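Local atomic coordinates of alpha-L-rhamnosidase (Klebsiella oxytoca, PDB entry 4XHC), a protein that catalyses the hydrolysis of terminal alpha-L-rhamnose residues from rhamnosides, as a glycoside hydrolase of family GH78. Residues A[233-238]-A[251-256]. Residues are numbered along the deposited sequence; the frame is centred on the assembly and turned at random.
Sequences EVFEDG and RLQALV. With RAM (alpha-L-rhamnopyranose), chain C.
Q253 lays its side chain alongside F235, the two side chains lying antiparallel. In the six-hairpin glycosidase domain, an (alpha/alpha)6 barrel, this joins helix 247-259 to the loop after helix 214-230, a loop that contributes D237 to the rhamnose pocket. The Q253 amide stands almost perpendicular to the F235 ring, the planes 86° apart. Its OE1 meets the rim of the ring, close to the plane of the ring, 3.2 Å from F235 CD1. Q253 CB packs against F235 CD1, 3.8 Å away. L266, V267 and C270 of helix 264-276 touch F235 too. The Q253 chain straightens past CG (chi2 -169°), which carries NE2 across to the loop backbone. E236 starts away from the helix at its CB, and its carboxylate forms a salt bridge with R170. Q253 thus bonds to the loop backbone one residue before D237. D237 OD1 accepts a hydrogen bond from D242 N, while OD2 faces the ligand, 3.5 Å from O3 of the rhamnose. The hydrogen bond that Q253 NE2 donates to E236 O satisfies a buried amide N-H and spans 3.1 Å, with the donor 55° above the carbonyl plane.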
# COMPACT_ATOMS: atom_id res chain seq x y z
N GLU A 233 -21.95 -0.10 13.01
CA GLU A 233 -23.17 -0.48 12.28
C GLU A 233 -23.77 -1.77 12.83
O GLU A 233 -24.93 -2.10 12.56
CB GLU A 233 -22.91 -0.56 10.77
CG GLU A 233 -23.00 0.82 10.10
CD GLU A 233 -22.57 0.84 8.64
OE1 GLU A 233 -21.46 0.36 8.34
OE2 GLU A 233 -23.35 1.36 7.80
N VAL A 234 -22.95 -2.48 13.61
CA VAL A 234 -23.42 -3.56 14.51
C VAL A 234 -22.63 -3.44 15.81
O VAL A 234 -21.73 -2.61 15.92
CB VAL A 234 -23.18 -4.96 13.90
CG1 VAL A 234 -23.93 -5.11 12.58
CG2 VAL A 234 -21.70 -5.25 13.70
N PHE A 235 -22.97 -4.26 16.80
CA PHE A 235 -22.14 -4.40 18.00
C PHE A 235 -20.90 -5.23 17.65
O PHE A 235 -20.94 -6.46 17.71
CB PHE A 235 -22.91 -5.11 19.12
CG PHE A 235 -23.95 -4.26 19.79
CD1 PHE A 235 -23.61 -3.37 20.78
CD2 PHE A 235 -25.29 -4.40 19.46
CE1 PHE A 235 -24.57 -2.61 21.42
CE2 PHE A 235 -26.26 -3.64 20.09
CZ PHE A 235 -25.90 -2.74 21.07
N GLU A 236 -19.80 -4.59 17.28
CA GLU A 236 -18.59 -5.32 16.91
C GLU A 236 -17.92 -5.89 18.16
O GLU A 236 -17.98 -5.28 19.22
CB GLU A 236 -17.61 -4.42 16.17
CG GLU A 236 -18.15 -3.87 14.86
CD GLU A 236 -17.11 -3.10 14.05
OE1 GLU A 236 -15.91 -3.11 14.43
OE2 GLU A 236 -17.49 -2.49 13.03
N ASP A 237 -17.31 -7.07 18.06
CA ASP A 237 -16.62 -7.66 19.21
C ASP A 237 -15.37 -6.87 19.57
O ASP A 237 -15.13 -6.59 20.75
CB ASP A 237 -16.31 -9.16 19.01
CG ASP A 237 -15.37 -9.44 17.85
OD1 ASP A 237 -15.37 -8.70 16.85
OD2 ASP A 237 -14.65 -10.45 17.92
N GLY A 238 -14.59 -6.51 18.55
CA GLY A 238 -13.39 -5.66 18.69
C GLY A 238 -13.16 -4.85 17.41
O GLY A 238 -13.21 -5.39 16.31
N ARG A 251 -24.60 -10.50 23.80
CA ARG A 251 -25.35 -10.69 25.03
C ARG A 251 -24.89 -9.76 26.13
O ARG A 251 -25.71 -9.18 26.84
CB ARG A 251 -25.25 -12.13 25.53
CG ARG A 251 -26.11 -12.38 26.76
CD ARG A 251 -26.33 -13.86 27.03
NE ARG A 251 -25.26 -14.39 27.86
CZ ARG A 251 -25.36 -14.67 29.16
NH1 ARG A 251 -26.49 -14.51 29.83
NH2 ARG A 251 -24.31 -15.13 29.78
N LEU A 252 -23.58 -9.62 26.27
CA LEU A 252 -23.01 -8.76 27.31
C LEU A 252 -23.09 -7.29 26.93
O LEU A 252 -23.40 -6.44 27.77
CB LEU A 252 -21.57 -9.18 27.61
CG LEU A 252 -21.42 -10.18 28.76
CD1 LEU A 252 -22.43 -11.30 28.71
CD2 LEU A 252 -20.01 -10.74 28.77
N GLN A 253 -22.83 -6.99 25.66
CA GLN A 253 -22.90 -5.62 25.20
C GLN A 253 -24.29 -5.04 25.37
O GLN A 253 -24.43 -3.87 25.74
CB GLN A 253 -22.46 -5.52 23.73
CG GLN A 253 -20.99 -5.84 23.54
CD GLN A 253 -20.47 -5.49 22.16
OE1 GLN A 253 -20.71 -4.40 21.66
NE2 GLN A 253 -19.72 -6.40 21.56
N ALA A 254 -25.32 -5.84 25.12
CA ALA A 254 -26.70 -5.37 25.27
C ALA A 254 -27.01 -4.96 26.71
O ALA A 254 -27.75 -4.01 26.93
CB ALA A 254 -27.69 -6.43 24.79
N LEU A 255 -26.45 -5.67 27.68
CA LEU A 255 -26.67 -5.31 29.08
C LEU A 255 -26.10 -3.93 29.39
O LEU A 255 -26.73 -3.14 30.07
CB LEU A 255 -26.03 -6.34 30.02
CG LEU A 255 -26.69 -7.71 30.19
CD1 LEU A 255 -25.88 -8.57 31.14
CD2 LEU A 255 -28.13 -7.58 30.67
N VAL A 256 -24.89 -3.65 28.89
CA VAL A 256 -24.22 -2.40 29.19
C VAL A 256 -24.92 -1.26 28.46
O VAL A 256 -25.14 -0.19 29.02
CB VAL A 256 -22.73 -2.45 28.80
CG1 VAL A 256 -22.01 -1.16 29.20
CG2 VAL A 256 -22.05 -3.66 29.43
C1 RAM C . -13.06 -14.90 19.24
C2 RAM C . -13.37 -13.54 19.82
C3 RAM C . -14.87 -13.37 20.02
C4 RAM C . -15.45 -14.65 20.58
C5 RAM C . -15.34 -15.74 19.52
C6 RAM C . -15.16 -17.12 20.10
O1 RAM C . -12.08 -14.74 18.29
O2 RAM C . -12.74 -13.49 21.09
O3 RAM C . -15.15 -12.28 20.90
O4 RAM C . -16.82 -14.48 20.91
O5 RAM C . -14.22 -15.47 18.65